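Local coordinates for Emp47p (form2) (Saccharomyces cerevisiae, PDB 2A6Z), which probably works as a calcium-independent lectin-type cargo receptor in the secretion of glycoproteins, and is needed for Emp46p to leave the endoplasmic reticulum, at residues N24-G29 / L51-G56; S62-W67 / Q217-V222; F84-D89 / G191-G196; D106-L111 / G124-G129. One frame throughout, in Å; residues are numbered along the deposited sequence.

Contact 1: N24-G29 / L51-G56; sequences NNWQTG and LWLKQG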
loop_
_atom_site.group_PDB
_atom_site.type_symbol
_atom_site.label_atom_id
_atom_site.label_comp_id
_atom_site.label_asym_id
_atom_site.label_seq_id
_atom_site.Cartn_x
_atom_site.Cartn_y
_atom_site.Cartn_z
ATOM N N ASN A 24 11.676 -2.797 -14.683
ATOM C CA ASN A 24 11.122 -3.939 -15.385
ATOM C C ASN A 24 10.475 -4.967 -14.484
ATOM O O ASN A 24 9.719 -5.779 -14.968
ATOM C CB ASN A 24 12.243 -4.590 -16.229
ATOM C CG ASN A 24 12.165 -6.103 -16.267
ATOM O OD1 ASN A 24 11.625 -6.682 -17.233
ATOM N ND2 ASN A 24 12.702 -6.805 -15.259
ATOM N N ASN A 25 10.746 -4.924 -13.161
ATOM C CA ASN A 25 10.109 -5.862 -12.253
ATOM C C ASN A 25 8.725 -5.372 -11.762
ATOM O O ASN A 25 8.090 -6.125 -11.018
ATOM C CB ASN A 25 11.033 -6.163 -11.069
ATOM C CG ASN A 25 11.533 -5.008 -10.236
ATOM O OD1 ASN A 25 11.780 -3.890 -10.768
ATOM N ND2 ASN A 25 11.693 -5.243 -8.931
ATOM N N TRP A 26 8.288 -4.221 -12.216
ATOM C CA TRP A 26 6.987 -3.650 -11.824
ATOM C C TRP A 26 6.122 -3.410 -13.032
ATOM O O TRP A 26 6.601 -3.184 -14.173
ATOM C CB TRP A 26 7.176 -2.280 -11.134
ATOM C CG TRP A 26 7.809 -2.423 -9.776
ATOM C CD1 TRP A 26 9.152 -2.546 -9.510
ATOM C CD2 TRP A 26 7.154 -2.475 -8.496
ATOM N NE1 TRP A 26 9.373 -2.671 -8.149
ATOM C CE2 TRP A 26 8.155 -2.625 -7.497
ATOM C CE3 TRP A 26 5.829 -2.405 -8.104
ATOM C CZ2 TRP A 26 7.841 -2.701 -6.148
ATOM C CZ3 TRP A 26 5.502 -2.477 -6.755
ATOM C CH2 TRP A 26 6.505 -2.633 -5.781
ATOM N N GLN A 27 4.787 -3.394 -12.792
ATOM C CA GLN A 27 3.819 -3.133 -13.848
ATOM C C GLN A 27 2.839 -2.065 -13.366
ATOM O O GLN A 27 2.175 -2.223 -12.340
ATOM C CB GLN A 27 3.084 -4.448 -14.188
ATOM C CG GLN A 27 2.016 -4.245 -15.315
ATOM C CD GLN A 27 2.697 -3.860 -16.588
ATOM O OE1 GLN A 27 3.530 -4.625 -17.059
ATOM N NE2 GLN A 27 2.335 -2.688 -17.102
ATOM N N THR A 28 2.709 -0.974 -14.104
ATOM C CA THR A 28 1.660 0.005 -13.885
ATOM C C THR A 28 0.365 -0.467 -14.504
ATOM O O THR A 28 0.352 -1.233 -15.487
ATOM C CB THR A 28 2.023 1.381 -14.450
ATOM O OG1 THR A 28 2.427 1.224 -15.845
ATOM C CG2 THR A 28 3.168 2.064 -13.737
ATOM N N GLY A 29 -0.747 0.022 -13.950
ATOM C CA GLY A 29 -2.058 -0.300 -14.488
ATOM C C GLY A 29 -2.937 0.941 -14.449
ATOM O O GLY A 29 -2.700 1.908 -13.711
ATOM N N LEU A 51 0.115 -0.195 -9.254
ATOM C CA LEU A 51 1.555 -0.447 -9.401
ATOM C C LEU A 51 1.855 -1.735 -8.644
ATOM O O LEU A 51 1.757 -1.717 -7.394
ATOM C CB LEU A 51 2.332 0.722 -8.881
ATOM C CG LEU A 51 3.866 0.553 -8.846
ATOM C CD1 LEU A 51 4.435 0.399 -10.249
ATOM C CD2 LEU A 51 4.497 1.714 -8.101
ATOM N N TRP A 52 2.143 -2.838 -9.322
ATOM C CA TRP A 52 2.343 -4.120 -8.713
ATOM C C TRP A 52 3.635 -4.754 -9.190
ATOM O O TRP A 52 4.042 -4.591 -10.354
ATOM C CB TRP A 52 1.243 -5.076 -9.080
ATOM C CG TRP A 52 -0.149 -4.786 -8.559
ATOM C CD1 TRP A 52 -1.092 -3.991 -9.154
ATOM C CD2 TRP A 52 -0.754 -5.312 -7.355
ATOM N NE1 TRP A 52 -2.253 -3.977 -8.381
ATOM C CE2 TRP A 52 -2.072 -4.786 -7.291
ATOM C CE3 TRP A 52 -0.301 -6.204 -6.349
ATOM C CZ2 TRP A 52 -2.930 -5.101 -6.243
ATOM C CZ3 TRP A 52 -1.181 -6.506 -5.309
ATOM C CH2 TRP A 52 -2.474 -5.950 -5.273
ATOM N N LEU A 53 4.246 -5.569 -8.340
ATOM C CA LEU A 53 5.368 -6.405 -8.766
ATOM C C LEU A 53 4.859 -7.455 -9.758
ATOM O O LEU A 53 3.805 -8.061 -9.575
ATOM C CB LEU A 53 6.044 -7.057 -7.549
ATOM C CG LEU A 53 7.005 -6.047 -6.872
ATOM C CD1 LEU A 53 7.136 -6.300 -5.381
ATOM C CD2 LEU A 53 8.373 -6.075 -7.541
ATOM N N LYS A 54 5.686 -7.674 -10.822
ATOM C CA LYS A 54 5.320 -8.707 -11.790
ATOM C C LYS A 54 5.419 -10.137 -11.294
ATOM O O LYS A 54 4.698 -11.014 -11.810
ATOM C CB LYS A 54 6.233 -8.551 -13.020
ATOM C CG LYS A 54 5.900 -7.339 -13.844
ATOM C CD LYS A 54 6.822 -7.312 -15.057
ATOM C CE LYS A 54 6.727 -6.057 -15.895
ATOM N NZ LYS A 54 7.776 -6.163 -16.998
ATOM N N GLN A 55 6.294 -10.412 -10.335
ATOM C CA GLN A 55 6.497 -11.767 -9.806
ATOM C C GLN A 55 5.973 -11.837 -8.392
ATOM O O GLN A 55 6.115 -10.882 -7.580
ATOM C CB GLN A 55 7.965 -12.117 -9.892
ATOM C CG GLN A 55 8.611 -12.047 -11.266
ATOM C CD GLN A 55 7.926 -12.540 -12.506
ATOM O OE1 GLN A 55 7.846 -11.938 -13.614
ATOM N NE2 GLN A 55 7.348 -13.733 -12.426
ATOM N N GLY A 56 5.434 -13.018 -8.064
ATOM C CA GLY A 56 5.032 -13.225 -6.692
ATOM C C GLY A 56 6.232 -13.391 -5.766
ATOM O O GLY A 56 7.290 -13.741 -6.213
HETATM O O HOH W 1 8.537 -8.697 -10.162
#
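K54 reaches across to N24 and W26 lies over L53, the polar and the apolar half of this antiparallel pairing. Q27 and W52 exchange both backbone N-H groups, Q27 N to W52 O at 2.8 Å being the shorter. Past the end of the regular pairing, K54 N still donates to N25 O at 2.9 Å and almost straight (176°). That oxygen also accepts from a water that links it to Q55 N, so two donors grip it. The lysine side chain, extended beyond CG, passes alongside the backbone until NZ donates a hydrogen bond to N24 O at 2.8 Å; on the way CE lies 3.4 Å from W26 O.

The apolar part belongs to the indole. L53 packs over one face, CG standing 3.5 Å from the centroid of the six-membered ring and 11° off its normal. CG of L51 comes in obliquely, 3.6 Å from W26 CE3. With chi1 at -70°, W26 CG is anti to the carbonyl carbon, and the ring swings back over its partner strand; NE1 bonds to S12 O.

Strand 26-30 is the outermost of its sheet. Strand 48-58 separates it from strand 192-200, where L51 touches V197 and L53 touches I195.

Contact 2: S62-W67 / Q217-V222; sequences SFTMEW and QFFNGV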
loop_
_atom_site.group_PDB
_atom_site.type_symbol
_atom_site.label_atom_id
_atom_site.label_comp_id
_atom_site.label_asym_id
_atom_site.label_seq_id
_atom_site.Cartn_x
_atom_site.Cartn_y
_atom_site.Cartn_z
ATOM N N SER A 62 10.710 -13.979 7.687
ATOM C CA SER A 62 10.402 -12.587 8.034
ATOM C C SER A 62 10.756 -11.644 6.907
ATOM O O SER A 62 11.685 -11.864 6.112
ATOM C CB SER A 62 11.204 -12.230 9.282
ATOM O OG SER A 62 10.854 -13.132 10.312
ATOM N N PHE A 63 10.037 -10.486 6.878
ATOM C CA PHE A 63 10.309 -9.510 5.823
ATOM C C PHE A 63 9.864 -8.129 6.304
ATOM O O PHE A 63 9.130 -7.969 7.242
ATOM C CB PHE A 63 9.560 -9.893 4.510
ATOM C CG PHE A 63 8.064 -9.769 4.576
ATOM C CD1 PHE A 63 7.435 -8.581 4.181
ATOM C CD2 PHE A 63 7.295 -10.807 5.032
ATOM C CE1 PHE A 63 6.085 -8.459 4.272
ATOM C CE2 PHE A 63 5.902 -10.690 5.133
ATOM C CZ PHE A 63 5.295 -9.502 4.772
ATOM N N THR A 64 10.332 -7.144 5.502
ATOM C CA THR A 64 9.991 -5.749 5.686
ATOM C C THR A 64 9.615 -5.178 4.309
ATOM O O THR A 64 10.307 -5.448 3.299
ATOM C CB THR A 64 11.185 -4.959 6.173
ATOM O OG1 THR A 64 11.630 -5.498 7.417
ATOM C CG2 THR A 64 10.883 -3.493 6.400
ATOM N N MET A 65 8.565 -4.359 4.264
ATOM C CA MET A 65 8.211 -3.559 3.109
ATOM C C MET A 65 8.168 -2.097 3.539
ATOM O O MET A 65 7.405 -1.765 4.467
ATOM C CB MET A 65 6.871 -3.957 2.578
ATOM C CG MET A 65 6.538 -5.340 2.100
ATOM S SD MET A 65 4.866 -5.911 1.673
ATOM C CE MET A 65 4.026 -5.598 3.230
ATOM N N GLU A 66 8.913 -1.212 2.870
ATOM C CA GLU A 66 8.892 0.218 3.162
ATOM C C GLU A 66 8.413 0.950 1.940
ATOM O O GLU A 66 9.080 0.929 0.879
ATOM C CB GLU A 66 10.275 0.717 3.555
ATOM C CG GLU A 66 10.823 0.117 4.816
ATOM C CD GLU A 66 12.175 0.513 5.255
ATOM O OE1 GLU A 66 12.839 1.302 4.534
ATOM O OE2 GLU A 66 12.611 0.070 6.333
ATOM N N TRP A 67 7.293 1.644 2.063
ATOM C CA TRP A 67 6.720 2.465 0.957
ATOM C C TRP A 67 6.932 3.917 1.267
ATOM O O TRP A 67 6.565 4.389 2.351
ATOM C CB TRP A 67 5.220 2.175 0.866
ATOM C CG TRP A 67 4.809 0.890 0.280
ATOM C CD1 TRP A 67 4.418 -0.240 0.918
ATOM C CD2 TRP A 67 4.716 0.580 -1.141
ATOM N NE1 TRP A 67 4.098 -1.234 0.005
ATOM C CE2 TRP A 67 4.260 -0.736 -1.251
ATOM C CE3 TRP A 67 4.970 1.359 -2.294
ATOM C CZ2 TRP A 67 4.046 -1.351 -2.505
ATOM C CZ3 TRP A 67 4.751 0.710 -3.521
ATOM C CH2 TRP A 67 4.311 -0.600 -3.594
ATOM N N GLN A 217 11.093 -0.290 -0.773
ATOM C CA GLN A 217 12.181 -1.180 -0.493
ATOM C C GLN A 217 11.652 -2.396 0.240
ATOM O O GLN A 217 10.869 -2.290 1.196
ATOM C CB GLN A 217 13.284 -0.501 0.314
ATOM C CG GLN A 217 13.920 0.507 -0.661
ATOM C CD GLN A 217 15.199 1.068 -0.073
ATOM O OE1 GLN A 217 16.279 0.906 -0.667
ATOM N NE2 GLN A 217 15.077 1.718 1.082
ATOM N N PHE A 218 12.086 -3.567 -0.198
ATOM C CA PHE A 218 11.751 -4.839 0.410
ATOM C C PHE A 218 13.008 -5.423 1.015
ATOM O O PHE A 218 14.041 -5.450 0.316
ATOM C CB PHE A 218 11.171 -5.765 -0.689
ATOM C CG PHE A 218 10.506 -6.994 -0.101
ATOM C CD1 PHE A 218 9.132 -7.006 0.089
ATOM C CD2 PHE A 218 11.213 -8.105 0.275
ATOM C CE1 PHE A 218 8.481 -8.103 0.628
ATOM C CE2 PHE A 218 10.561 -9.239 0.793
ATOM C CZ PHE A 218 9.187 -9.220 0.974
ATOM N N PHE A 219 12.932 -5.888 2.242
ATOM C CA PHE A 219 14.065 -6.548 2.913
ATOM C C PHE A 219 13.656 -7.909 3.395
ATOM O O PHE A 219 12.538 -8.136 3.871
ATOM C CB PHE A 219 14.572 -5.730 4.123
ATOM C CG PHE A 219 14.912 -4.290 3.814
ATOM C CD1 PHE A 219 16.231 -3.903 3.645
ATOM C CD2 PHE A 219 13.933 -3.314 3.707
ATOM C CE1 PHE A 219 16.598 -2.586 3.349
ATOM C CE2 PHE A 219 14.287 -2.011 3.398
ATOM C CZ PHE A 219 15.607 -1.587 3.213
ATOM N N ASN A 220 14.618 -8.826 3.362
ATOM C CA ASN A 220 14.493 -9.985 4.226
ATOM C C ASN A 220 14.728 -9.561 5.675
ATOM O O ASN A 220 15.581 -8.699 5.988
ATOM C CB ASN A 220 15.455 -11.013 3.660
ATOM C CG ASN A 220 14.972 -11.478 2.296
ATOM O OD1 ASN A 220 13.817 -11.881 2.059
ATOM N ND2 ASN A 220 15.786 -11.441 1.242
ATOM N N GLY A 221 14.072 -10.111 6.624
ATOM C CA GLY A 221 14.224 -9.790 8.045
ATOM C C GLY A 221 13.490 -8.511 8.371
ATOM O O GLY A 221 12.738 -7.955 7.537
ATOM N N VAL A 222 13.714 -8.065 9.608
ATOM C CA VAL A 222 13.109 -6.830 10.164
ATOM C C VAL A 222 14.155 -5.962 10.871
ATOM O O VAL A 222 13.789 -4.830 11.248
ATOM C CB VAL A 222 11.950 -7.164 11.134
ATOM C CG1 VAL A 222 10.937 -8.080 10.422
ATOM C CG2 VAL A 222 12.443 -7.756 12.438
ATOM O OXT VAL A 222 15.271 -6.463 11.023
HETATM O O HOH W 2 11.611 -13.122 3.532
HETATM O O HOH W 3 12.842 2.756 2.318
#
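T64 binds the other segment through both its backbone and its hydroxyl. Its N and O pair with F219 in the antiparallel register, while OG1 donates to G221 O at 2.7 Å, in the carbonyl plane and on a lone pair. The hydroxyl sits beside the backbone N (chi1 -60°), which turns it to the point where the chain bends after N220; G221, at positive phi, makes that bend and also gives its N-H to S62 O.

E66 is the next large contributor. Its backbone exchanges two bonds with Q217, and its extended side chain runs past F219, CD lying 3.8 Å from F219 CE2 with the carboxylate and ring planes 53° apart. OE1 reaches Q217 NE2 through one bridging water; OE2 is hydrogen-bonded to S2 OG and forms a salt bridge with R160.

Q217 and E66 share the face that carries T64 and F219. On the other face F218 lies beside M65, whose CG is 3.7 Å from F218 CD1, and reaches F63, F218 CZ lying 3.6 Å from F63 CB. The F63 and F218 rings are nearly parallel, 2° apart, but barely overlap.

Chemically the pairing is two-sided: hydroxyl, carboxylate and amide share one face with the F219 ring, whereas aromatic and thioether groups on the other enter the sandwich interior.

Contact 3: F84-D89 / G191-G196; sequences FWFVQD and GSYRIG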
loop_
_atom_site.group_PDB
_atom_site.type_symbol
_atom_site.label_atom_id
_atom_site.label_comp_id
_atom_site.label_asym_id
_atom_site.label_seq_id
_atom_site.Cartn_x
_atom_site.Cartn_y
_atom_site.Cartn_z
ATOM N N PHE A 84 -2.200 -0.249 0.133
ATOM C CA PHE A 84 -0.971 -1.035 0.010
ATOM C C PHE A 84 -1.318 -2.480 0.316
ATOM O O PHE A 84 -1.962 -2.749 1.321
ATOM C CB PHE A 84 0.115 -0.521 0.972
ATOM C CG PHE A 84 0.398 0.948 0.812
ATOM C CD1 PHE A 84 1.408 1.390 -0.019
ATOM C CD2 PHE A 84 -0.339 1.912 1.518
ATOM C CE1 PHE A 84 1.679 2.732 -0.177
ATOM C CE2 PHE A 84 -0.115 3.255 1.336
ATOM C CZ PHE A 84 0.925 3.661 0.489
ATOM N N TRP A 85 -0.910 -3.385 -0.572
ATOM C CA TRP A 85 -1.430 -4.742 -0.552
ATOM C C TRP A 85 -0.335 -5.789 -0.310
ATOM O O TRP A 85 0.786 -5.635 -0.818
ATOM C CB TRP A 85 -2.072 -5.068 -1.903
ATOM C CG TRP A 85 -3.179 -4.130 -2.292
ATOM C CD1 TRP A 85 -3.045 -2.985 -3.041
ATOM C CD2 TRP A 85 -4.573 -4.253 -1.960
ATOM N NE1 TRP A 85 -4.294 -2.377 -3.205
ATOM C CE2 TRP A 85 -5.224 -3.146 -2.565
ATOM C CE3 TRP A 85 -5.330 -5.195 -1.241
ATOM C CZ2 TRP A 85 -6.621 -2.943 -2.462
ATOM C CZ3 TRP A 85 -6.694 -4.990 -1.157
ATOM C CH2 TRP A 85 -7.332 -3.879 -1.755
ATOM N N PHE A 86 -0.710 -6.836 0.375
ATOM C CA PHE A 86 0.106 -8.037 0.543
ATOM C C PHE A 86 -0.885 -9.220 0.526
ATOM O O PHE A 86 -1.476 -9.520 1.544
ATOM C CB PHE A 86 0.909 -7.928 1.846
ATOM C CG PHE A 86 1.758 -9.173 2.134
ATOM C CD1 PHE A 86 2.932 -9.354 1.397
ATOM C CD2 PHE A 86 1.407 -10.118 3.101
ATOM C CE1 PHE A 86 3.755 -10.464 1.616
ATOM C CE2 PHE A 86 2.217 -11.190 3.327
ATOM C CZ PHE A 86 3.404 -11.359 2.595
ATOM N N VAL A 87 -1.087 -9.786 -0.664
ATOM C CA VAL A 87 -2.251 -10.664 -0.853
ATOM C C VAL A 87 -1.880 -11.923 -1.689
ATOM O O VAL A 87 -1.099 -11.825 -2.639
ATOM C CB VAL A 87 -3.446 -9.940 -1.531
ATOM C CG1 VAL A 87 -3.899 -8.734 -0.672
ATOM C CG2 VAL A 87 -3.130 -9.448 -2.927
ATOM N N GLN A 88 -2.471 -13.038 -1.334
ATOM C CA GLN A 88 -2.141 -14.287 -2.063
ATOM C C GLN A 88 -2.907 -14.345 -3.363
ATOM O O GLN A 88 -4.122 -14.235 -3.387
ATOM C CB GLN A 88 -2.550 -15.489 -1.228
ATOM C CG GLN A 88 -1.876 -15.736 0.053
ATOM C CD GLN A 88 -2.564 -16.906 0.774
ATOM O OE1 GLN A 88 -2.624 -18.017 0.237
ATOM N NE2 GLN A 88 -3.083 -16.602 1.963
ATOM N N ASP A 89 -2.187 -14.549 -4.468
ATOM C CA ASP A 89 -2.812 -14.758 -5.780
ATOM C C ASP A 89 -1.713 -15.354 -6.687
ATOM O O ASP A 89 -0.533 -15.215 -6.394
ATOM C CB ASP A 89 -3.361 -13.469 -6.328
ATOM C CG ASP A 89 -4.497 -13.595 -7.315
ATOM O OD1 ASP A 89 -4.528 -14.639 -7.994
ATOM O OD2 ASP A 89 -5.342 -12.703 -7.377
ATOM N N GLY A 191 2.771 -19.242 0.713
ATOM C CA GLY A 191 2.294 -19.196 -0.664
ATOM C C GLY A 191 2.871 -17.983 -1.348
ATOM O O GLY A 191 3.752 -17.285 -0.855
ATOM N N SER A 192 2.367 -17.747 -2.563
ATOM C CA SER A 192 2.852 -16.680 -3.361
ATOM C C SER A 192 2.020 -15.412 -3.175
ATOM O O SER A 192 0.806 -15.437 -3.460
ATOM C CB SER A 192 2.782 -17.098 -4.870
ATOM O OG SER A 192 3.470 -16.134 -5.639
ATOM N N TYR A 193 2.682 -14.360 -2.689
ATOM C CA TYR A 193 2.007 -13.114 -2.413
ATOM C C TYR A 193 2.323 -12.032 -3.408
ATOM O O TYR A 193 3.460 -11.894 -3.899
ATOM C CB TYR A 193 2.378 -12.589 -0.994
ATOM C CG TYR A 193 1.741 -13.386 0.095
ATOM C CD1 TYR A 193 2.178 -14.644 0.515
ATOM C CD2 TYR A 193 0.630 -12.829 0.771
ATOM C CE1 TYR A 193 1.524 -15.312 1.522
ATOM C CE2 TYR A 193 0.002 -13.493 1.777
ATOM C CZ TYR A 193 0.431 -14.735 2.204
ATOM O OH TYR A 193 -0.204 -15.408 3.194
ATOM N N ARG A 194 1.286 -11.268 -3.693
ATOM C CA ARG A 194 1.353 -10.128 -4.580
ATOM C C ARG A 194 1.467 -8.854 -3.741
ATOM O O ARG A 194 0.780 -8.704 -2.747
ATOM C CB ARG A 194 0.118 -10.065 -5.493
ATOM C CG ARG A 194 -0.239 -11.369 -6.159
ATOM C CD ARG A 194 0.911 -12.085 -6.850
ATOM N NE ARG A 194 1.571 -11.256 -7.853
ATOM C CZ ARG A 194 2.086 -11.752 -8.970
ATOM N NH1 ARG A 194 2.054 -13.027 -9.292
ATOM N NH2 ARG A 194 2.670 -10.895 -9.806
ATOM N N ILE A 195 2.367 -7.956 -4.172
ATOM C CA ILE A 195 2.746 -6.745 -3.457
ATOM C C ILE A 195 2.556 -5.600 -4.412
ATOM O O ILE A 195 3.060 -5.631 -5.557
ATOM C CB ILE A 195 4.229 -6.856 -3.003
ATOM C CG1 ILE A 195 4.378 -7.957 -1.953
ATOM C CG2 ILE A 195 4.748 -5.507 -2.532
ATOM C CD1 ILE A 195 5.818 -8.413 -1.791
ATOM N N GLY A 196 1.812 -4.578 -3.969
ATOM C CA GLY A 196 1.559 -3.450 -4.849
ATOM C C GLY A 196 0.793 -2.379 -4.106
ATOM O O GLY A 196 0.513 -2.477 -2.915
HETATM O O HOH W 4 -3.048 -14.531 3.614
HETATM O O HOH W 5 1.845 -15.315 -7.624
#
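W85 with G196 and V87 with R194 are the hydrogen-bonded pairs of two antiparallel strands whose axes approach to 4.3 Å at 159°. The pairing is uneven: R194 N to V87 O is short and nearly straight, 2.7 Å and 177°, while G196 N to W85 O is weak at 3.5 Å. D89 N to S192 O continues it beyond the strand end.

Side chains of F86, Q88 and Y193 form three layers on one face. The F86 and Y193 rings make an offset stack, centroids 4.2 Å apart and planes at 8°. Across the opposite face of the tyrosine lies the Q88 methylene CG, 3.6 Å from the ring centroid. F86 CG is anti to the backbone N, which leans its ring towards Y193 and also brings its edge to I195 CG1. Y193 OH bonds to P189 O, and a water joins it to Q88 NE2.

On the other face R194 folds back at chi2 and chi3, so that CD lies 3.5 Å from D89 O. A water ties NH1 to that same carbonyl and to S192 OG, and NH2 bonds to L53 O.

With F86 stacked on F63 of the facing sheet, this is aromatic core packing in the concanavalin-type beta-sandwich of the legume-like lectins.

Contact 4: D106-L111 / G124-G129; sequences DGLQLL and GQLNDG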
loop_
_atom_site.group_PDB
_atom_site.type_symbol
_atom_site.label_atom_id
_atom_site.label_comp_id
_atom_site.label_asym_id
_atom_site.label_seq_id
_atom_site.Cartn_x
_atom_site.Cartn_y
_atom_site.Cartn_z
ATOM N N ASP A 106 -7.150 -12.109 -0.389
ATOM C CA ASP A 106 -6.744 -13.045 0.654
ATOM C C ASP A 106 -5.430 -12.585 1.230
ATOM O O ASP A 106 -4.370 -12.840 0.617
ATOM C CB ASP A 106 -6.583 -14.431 -0.011
ATOM C CG ASP A 106 -6.188 -15.501 0.983
ATOM O OD1 ASP A 106 -6.145 -15.196 2.205
ATOM O OD2 ASP A 106 -5.893 -16.620 0.502
ATOM N N GLY A 107 -5.434 -11.837 2.304
ATOM C CA GLY A 107 -4.244 -11.276 2.853
ATOM C C GLY A 107 -4.557 -9.950 3.570
ATOM O O GLY A 107 -5.561 -9.834 4.281
ATOM N N LEU A 108 -3.660 -8.983 3.387
ATOM C CA LEU A 108 -3.635 -7.719 4.087
ATOM C C LEU A 108 -3.807 -6.541 3.140
ATOM O O LEU A 108 -3.121 -6.438 2.089
ATOM C CB LEU A 108 -2.259 -7.574 4.782
ATOM C CG LEU A 108 -1.982 -6.244 5.509
ATOM C CD1 LEU A 108 -2.911 -6.100 6.729
ATOM C CD2 LEU A 108 -0.512 -6.188 5.889
ATOM N N GLN A 109 -4.694 -5.617 3.527
ATOM C CA GLN A 109 -4.811 -4.321 2.910
ATOM C C GLN A 109 -4.450 -3.259 3.965
ATOM O O GLN A 109 -4.995 -3.277 5.071
ATOM C CB GLN A 109 -6.265 -4.094 2.449
ATOM C CG GLN A 109 -6.507 -2.726 1.825
ATOM C CD GLN A 109 -7.969 -2.287 1.843
ATOM O OE1 GLN A 109 -8.807 -2.840 2.529
ATOM N NE2 GLN A 109 -8.281 -1.288 1.057
ATOM N N LEU A 110 -3.582 -2.328 3.589
ATOM C CA LEU A 110 -3.334 -1.127 4.435
ATOM C C LEU A 110 -3.936 0.048 3.679
ATOM O O LEU A 110 -3.504 0.341 2.558
ATOM C CB LEU A 110 -1.842 -0.892 4.661
ATOM C CG LEU A 110 -1.124 -2.022 5.365
ATOM C CD1 LEU A 110 0.369 -1.726 5.483
ATOM C CD2 LEU A 110 -1.680 -2.281 6.758
ATOM N N LEU A 111 -4.911 0.693 4.305
ATOM C CA LEU A 111 -5.647 1.781 3.658
ATOM C C LEU A 111 -5.289 3.112 4.314
ATOM O O LEU A 111 -5.438 3.245 5.547
ATOM C CB LEU A 111 -7.157 1.557 3.797
ATOM C CG LEU A 111 -8.042 2.705 3.275
ATOM C CD1 LEU A 111 -7.881 2.907 1.774
ATOM C CD2 LEU A 111 -9.503 2.384 3.610
ATOM N N GLY A 124 -5.424 -1.155 9.010
ATOM C CA GLY A 124 -5.195 -2.542 8.520
ATOM C C GLY A 124 -6.530 -3.260 8.400
ATOM O O GLY A 124 -7.389 -3.208 9.284
ATOM N N GLN A 125 -6.654 -3.958 7.280
ATOM C CA GLN A 125 -7.823 -4.749 6.968
ATOM C C GLN A 125 -7.365 -6.177 6.546
ATOM O O GLN A 125 -6.320 -6.284 5.866
ATOM C CB GLN A 125 -8.661 -4.175 5.812
ATOM C CG GLN A 125 -8.873 -2.661 5.875
ATOM C CD GLN A 125 -9.771 -2.089 6.932
ATOM O OE1 GLN A 125 -9.439 -1.067 7.529
ATOM N NE2 GLN A 125 -10.948 -2.703 7.153
ATOM N N LEU A 126 -8.129 -7.179 6.911
ATOM C CA LEU A 126 -7.806 -8.575 6.529
ATOM C C LEU A 126 -9.017 -9.183 5.847
ATOM O O LEU A 126 -10.153 -8.901 6.181
ATOM C CB LEU A 126 -7.532 -9.421 7.768
ATOM C CG LEU A 126 -6.274 -9.011 8.526
ATOM C CD1 LEU A 126 -6.357 -9.490 9.956
ATOM C CD2 LEU A 126 -5.013 -9.462 7.753
ATOM N N ASN A 127 -8.727 -10.074 4.897
ATOM C CA ASN A 127 -9.786 -10.902 4.295
ATOM C C ASN A 127 -9.141 -12.202 3.860
ATOM O O ASN A 127 -7.931 -12.271 3.609
ATOM C CB ASN A 127 -10.406 -10.158 3.123
ATOM C CG ASN A 127 -11.720 -10.815 2.653
ATOM O OD1 ASN A 127 -12.590 -11.124 3.475
ATOM N ND2 ASN A 127 -11.821 -10.971 1.351
ATOM N N ASP A 128 -9.955 -13.253 3.740
ATOM C CA ASP A 128 -9.439 -14.590 3.454
ATOM C C ASP A 128 -9.769 -15.073 2.050
ATOM O O ASP A 128 -9.641 -16.272 1.754
ATOM C CB ASP A 128 -9.946 -15.618 4.496
ATOM C CG ASP A 128 -11.433 -15.812 4.486
ATOM O OD1 ASP A 128 -12.099 -15.281 3.538
ATOM O OD2 ASP A 128 -11.966 -16.541 5.348
ATOM N N GLY A 129 -10.257 -14.191 1.199
ATOM C CA GLY A 129 -10.521 -14.544 -0.212
ATOM C C GLY A 129 -11.812 -15.257 -0.447
ATOM O O GLY A 129 -12.129 -15.544 -1.616
#
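Q109 and Q125 trade two backbone hydrogen bonds: Q125 N to Q109 O at 2.8 Å, and Q109 N to Q125 O at 2.9 Å, the latter almost straight at 174°. G107 and N127 repeat the exchange nearer the open end of the hairpin, G107 N to N127 O at 2.9 Å, with the return bond longer. G107 marks a corner in the chain, at backbone angles where glycine is the natural residue.

The two glutamines run next to each other in the same direction, yet their amides do not bond each other. Instead Q109 OE1 rests 3.4 Å from Q125 CG, the amide planes turned 76° apart. The chain of Q109 is extended and carries NE2 to S83 OG, while that of Q125 bends at chi2, placing OE1 at S142 OG and NE2 at I138 O.

On the other face the packing is lighter. L108 CD1 sits 3.5 Å from Q125 O and 4.1 Å from L126 CD2, and L110 CD2 lies over G124 CA. At the hairpin's end D106 lays its carboxylate along the D128 backbone, OD1 to D128 CA at 3.6 Å.

The two buried amides therefore spend their polar ends on the adjoining strand and on the region of helix 138-141, so across the hairpin the glutamine side chains meet only by packing, and the polar link between the two strands is made by the backbone.

Contacts 1, 3 and 4 belong to one seven-stranded antiparallel sheet, contact 2 to the sheet facing it. Across the first, strand 48-58 of contact 1 neighbours strand 192-200 of contact 3, and strand 81-88 of contact 3 neighbours strand 108-113 of contact 4. The centres of contacts 1 and 3 are about 11 Å apart, those of 3 and 4 about 10 Å. Contact 2, about 14 Å from contact 3, meets it through the interior, where W67 packs on F84 and F218 on I195. Contact 1 closes early in the chain; contact 2 spans contact 3, which spans contact 4. Late strands thus return to early ones, knitting the lectin sandwich together.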